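Local coordinates for ribonuclease VapC (Caulobacter crescentus, PDB 5K8J), which probably acts as the magnesium-dependent ribonuclease toxin of a toxin-antitoxin pair, built on a PIN domain and held in complex with VapB antitoxin chains, at residues L33-R38 / V68-G73. Sequence-based numbering, arbitrary orientation.
Sequences LSIISR and VLDFDG
Two backbone hydrogen bonds join Leu33 and Ile35 to the same residue, Leu69, in the alternating pattern of parallel strands. Leu69 N donates to Leu33 O at 2.8 Å, nearly straight at 165°, and Leu69 O receives Ile35 N at 2.9 Å. Leu33 O also takes a CA-H contact from Val68 CA, 3.1 Å away, while Leu69 O has a further, weak donor in Gln101 NE2. Where strand 31-34 gives way to helix 35-45, the N-cap residue Ser34 caps the first turn: its OG accepts from Ile36 N at 2.9 Å, a bent bond of 139°, and is hydrogen-bonded also to Gln101 OE1.

Ile35 packs its two branches against 68-71. With CG1 anti to the backbone N (chi1 -166°), CD1 lies 3.6 Å from Val68 CG1, the two side chains crossing at about a right angle, and CG2 sits 3.5 Å from Phe71 N. The Asp70 carboxylate has its polar partners elsewhere, OD2 being hydrogen-bonded to His7 of a VapB chain. Val68 N is hydrogen-bonded to Asp44 OD2 of another VapB chain, whose Val45 packs on Leu69, so antitoxin lies against the outer strand.

Strands 31-34 and 68-69 are the two parallel strands of a beta-alpha-beta crossover, linked through helices 35-45 and 49-65, at the edge of the PIN-domain sheet, with 68-69 outermost within the chain. Helix 49-65 packs on Leu33 through Leu63, whereas Met97 of helix 93-104 touches both Ile36 and Phe71.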
ATOM      1  N   LEU B  33     -20.133   2.190  11.706  1.00 12.83           N
ATOM      2  CA  LEU B  33     -19.862   1.202  12.739  1.00 11.80           C
ATOM      3  C   LEU B  33     -18.664   0.354  12.315  1.00 15.34           C
ATOM      4  O   LEU B  33     -18.654  -0.192  11.204  1.00 17.59           O
ATOM      5  CB  LEU B  33     -21.088   0.299  12.927  1.00 18.22           C
ATOM      6  CG  LEU B  33     -21.046  -0.617  14.143  1.00 24.68           C
ATOM      7  CD1 LEU B  33     -21.100   0.186  15.432  1.00 26.13           C
ATOM      8  CD2 LEU B  33     -22.228  -1.566  14.070  1.00 24.47           C
ATOM      9  N   SER B  34     -17.706   0.173  13.223  1.00 14.04           N
ATOM     10  CA  SER B  34     -16.589  -0.741  12.970  1.00  9.47           C
ATOM     11  C   SER B  34     -17.040  -2.198  13.072  1.00 13.64           C
ATOM     12  O   SER B  34     -17.810  -2.558  13.962  1.00 12.04           O
ATOM     13  CB  SER B  34     -15.503  -0.492  13.994  1.00 10.17           C
ATOM     14  OG  SER B  34     -14.576  -1.553  13.946  1.00 14.28           O
ATOM     15  N   ILE B  35     -16.522  -3.046  12.175  1.00 11.82           N
ATOM     16  CA  ILE B  35     -16.753  -4.490  12.271  1.00 11.35           C
ATOM     17  C   ILE B  35     -16.247  -5.028  13.603  1.00 11.28           C
ATOM     18  O   ILE B  35     -16.752  -6.041  14.100  1.00 11.78           O
ATOM     19  CB  ILE B  35     -16.093  -5.195  11.078  1.00 11.30           C
ATOM     20  CG1 ILE B  35     -16.590  -6.656  10.942  1.00 16.49           C
ATOM     21  CG2 ILE B  35     -14.570  -5.200  11.192  1.00 11.79           C
ATOM     22  CD1 ILE B  35     -17.909  -6.770  10.333  1.00 21.20           C
ATOM     23  N   ILE B  36     -15.227  -4.401  14.178  1.00 11.85           N
ATOM     24  CA  ILE B  36     -14.726  -4.829  15.476  1.00 11.52           C
ATOM     25  C   ILE B  36     -15.779  -4.576  16.543  1.00 13.06           C
ATOM     26  O   ILE B  36     -16.048  -5.433  17.392  1.00 12.15           O
ATOM     27  CB  ILE B  36     -13.388  -4.129  15.821  1.00 12.68           C
ATOM     28  CG1 ILE B  36     -12.345  -4.335  14.709  1.00 13.01           C
ATOM     29  CG2 ILE B  36     -12.885  -4.631  17.148  1.00 14.58           C
ATOM     30  CD1 ILE B  36     -12.104  -5.802  14.304  1.00 13.90           C
ATOM     31  N   SER B  37     -16.444  -3.415  16.493  1.00 11.83           N
ATOM     32  CA  SER B  37     -17.586  -3.194  17.368  1.00  9.42           C
ATOM     33  C   SER B  37     -18.694  -4.210  17.116  1.00 10.41           C
ATOM     34  O   SER B  37     -19.356  -4.660  18.065  1.00 13.17           O
ATOM     35  CB  SER B  37     -18.147  -1.778  17.182  1.00 12.44           C
ATOM     36  OG  SER B  37     -17.177  -0.780  17.425  1.00 13.59           O
ATOM     37  N   ARG B  38     -18.955  -4.539  15.850  1.00 11.85           N
ATOM     38  CA  ARG B  38     -19.935  -5.577  15.565  1.00 12.03           C
ATOM     39  C   ARG B  38     -19.587  -6.860  16.317  1.00 15.43           C
ATOM     40  O   ARG B  38     -20.447  -7.445  16.971  1.00 14.27           O
ATOM     41  CB  ARG B  38     -20.058  -5.848  14.059  1.00 10.02           C
ATOM     42  CG  ARG B  38     -21.008  -6.984  13.772  1.00 11.44           C
ATOM     43  CD  ARG B  38     -21.356  -7.229  12.307  1.00 13.17           C
ATOM     44  NE  ARG B  38     -22.078  -8.502  12.303  1.00 12.39           N
ATOM     45  CZ  ARG B  38     -22.089  -9.394  11.320  1.00 14.26           C
ATOM     46  NH1 ARG B  38     -21.513  -9.145  10.163  1.00 14.68           N
ATOM     47  NH2 ARG B  38     -22.710 -10.558  11.496  1.00 14.75           N
ATOM     48  N   VAL B  68     -21.126  -0.713   7.861  1.00 14.69           N
ATOM     49  CA  VAL B  68     -20.052  -1.317   8.652  1.00 13.33           C
ATOM     50  C   VAL B  68     -18.711  -1.179   7.922  1.00 14.22           C
ATOM     51  O   VAL B  68     -18.597  -1.467   6.714  1.00 16.02           O
ATOM     52  CB  VAL B  68     -20.393  -2.775   8.976  1.00 16.29           C
ATOM     53  CG1 VAL B  68     -19.226  -3.472   9.613  1.00 15.02           C
ATOM     54  CG2 VAL B  68     -21.597  -2.797   9.919  1.00 18.69           C
ATOM     55  N   LEU B  69     -17.694  -0.756   8.669  1.00 12.05           N
ATOM     56  CA  LEU B  69     -16.322  -0.624   8.190  1.00 12.43           C
ATOM     57  C   LEU B  69     -15.563  -1.897   8.491  1.00 12.93           C
ATOM     58  O   LEU B  69     -15.334  -2.223   9.662  1.00 14.22           O
ATOM     59  CB  LEU B  69     -15.569   0.499   8.904  1.00 14.20           C
ATOM     60  CG  LEU B  69     -15.898   1.918   8.573  1.00 18.78           C
ATOM     61  CD1 LEU B  69     -15.221   2.837   9.620  1.00 15.05           C
ATOM     62  CD2 LEU B  69     -15.402   2.213   7.167  1.00 16.27           C
ATOM     63  N   ASP B  70     -15.117  -2.589   7.455  1.00 12.37           N
ATOM     64  CA  ASP B  70     -14.287  -3.764   7.661  1.00 11.59           C
ATOM     65  C   ASP B  70     -12.881  -3.368   8.081  1.00 13.77           C
ATOM     66  O   ASP B  70     -12.452  -2.232   7.874  1.00 16.48           O
ATOM     67  CB  ASP B  70     -14.245  -4.612   6.388  1.00 15.45           C
ATOM     68  CG  ASP B  70     -15.573  -5.300   6.100  1.00 16.48           C
ATOM     69  OD1 ASP B  70     -16.440  -5.314   7.002  1.00 17.60           O
ATOM     70  OD2 ASP B  70     -15.746  -5.821   4.988  1.00 18.75           O
ATOM     71  N   PHE B  71     -12.171  -4.310   8.733  1.00 11.38           N
ATOM     72  CA  PHE B  71     -10.815  -4.039   9.202  1.00 11.82           C
ATOM     73  C   PHE B  71      -9.850  -4.620   8.182  1.00 14.71           C
ATOM     74  O   PHE B  71      -9.745  -5.836   8.042  1.00 13.97           O
ATOM     75  CB  PHE B  71     -10.557  -4.580  10.612  1.00 14.29           C
ATOM     76  CG  PHE B  71      -9.319  -3.996  11.217  1.00 13.23           C
ATOM     77  CD1 PHE B  71      -8.076  -4.535  10.927  1.00 11.11           C
ATOM     78  CD2 PHE B  71      -9.378  -2.835  11.981  1.00 10.68           C
ATOM     79  CE1 PHE B  71      -6.929  -3.959  11.426  1.00 12.23           C
ATOM     80  CE2 PHE B  71      -8.241  -2.253  12.471  1.00 11.07           C
ATOM     81  CZ  PHE B  71      -7.000  -2.819  12.196  1.00 12.14           C
ATOM     82  N   ASP B  72      -9.152  -3.737   7.467  1.00 13.19           N
ATOM     83  CA  ASP B  72      -8.394  -4.087   6.273  1.00 13.27           C
ATOM     84  C   ASP B  72      -6.968  -3.564   6.376  1.00 15.34           C
ATOM     85  O   ASP B  72      -6.564  -2.991   7.380  1.00 14.86           O
ATOM     86  CB  ASP B  72      -9.092  -3.567   5.013  1.00 13.87           C
ATOM     87  CG  ASP B  72      -9.400  -2.075   5.067  1.00 18.81           C
ATOM     88  OD1 ASP B  72      -8.898  -1.371   5.964  1.00 16.55           O
ATOM     89  OD2 ASP B  72     -10.167  -1.614   4.172  1.00 19.06           O
ATOM     90  N   GLY B  73      -6.189  -3.780   5.314  1.00 16.20           N
ATOM     91  CA  GLY B  73      -4.791  -3.387   5.349  1.00 16.40           C
ATOM     92  C   GLY B  73      -4.595  -1.917   5.637  1.00 12.46           C
ATOM     93  O   GLY B  73      -3.666  -1.530   6.352  1.00 15.36           O
TER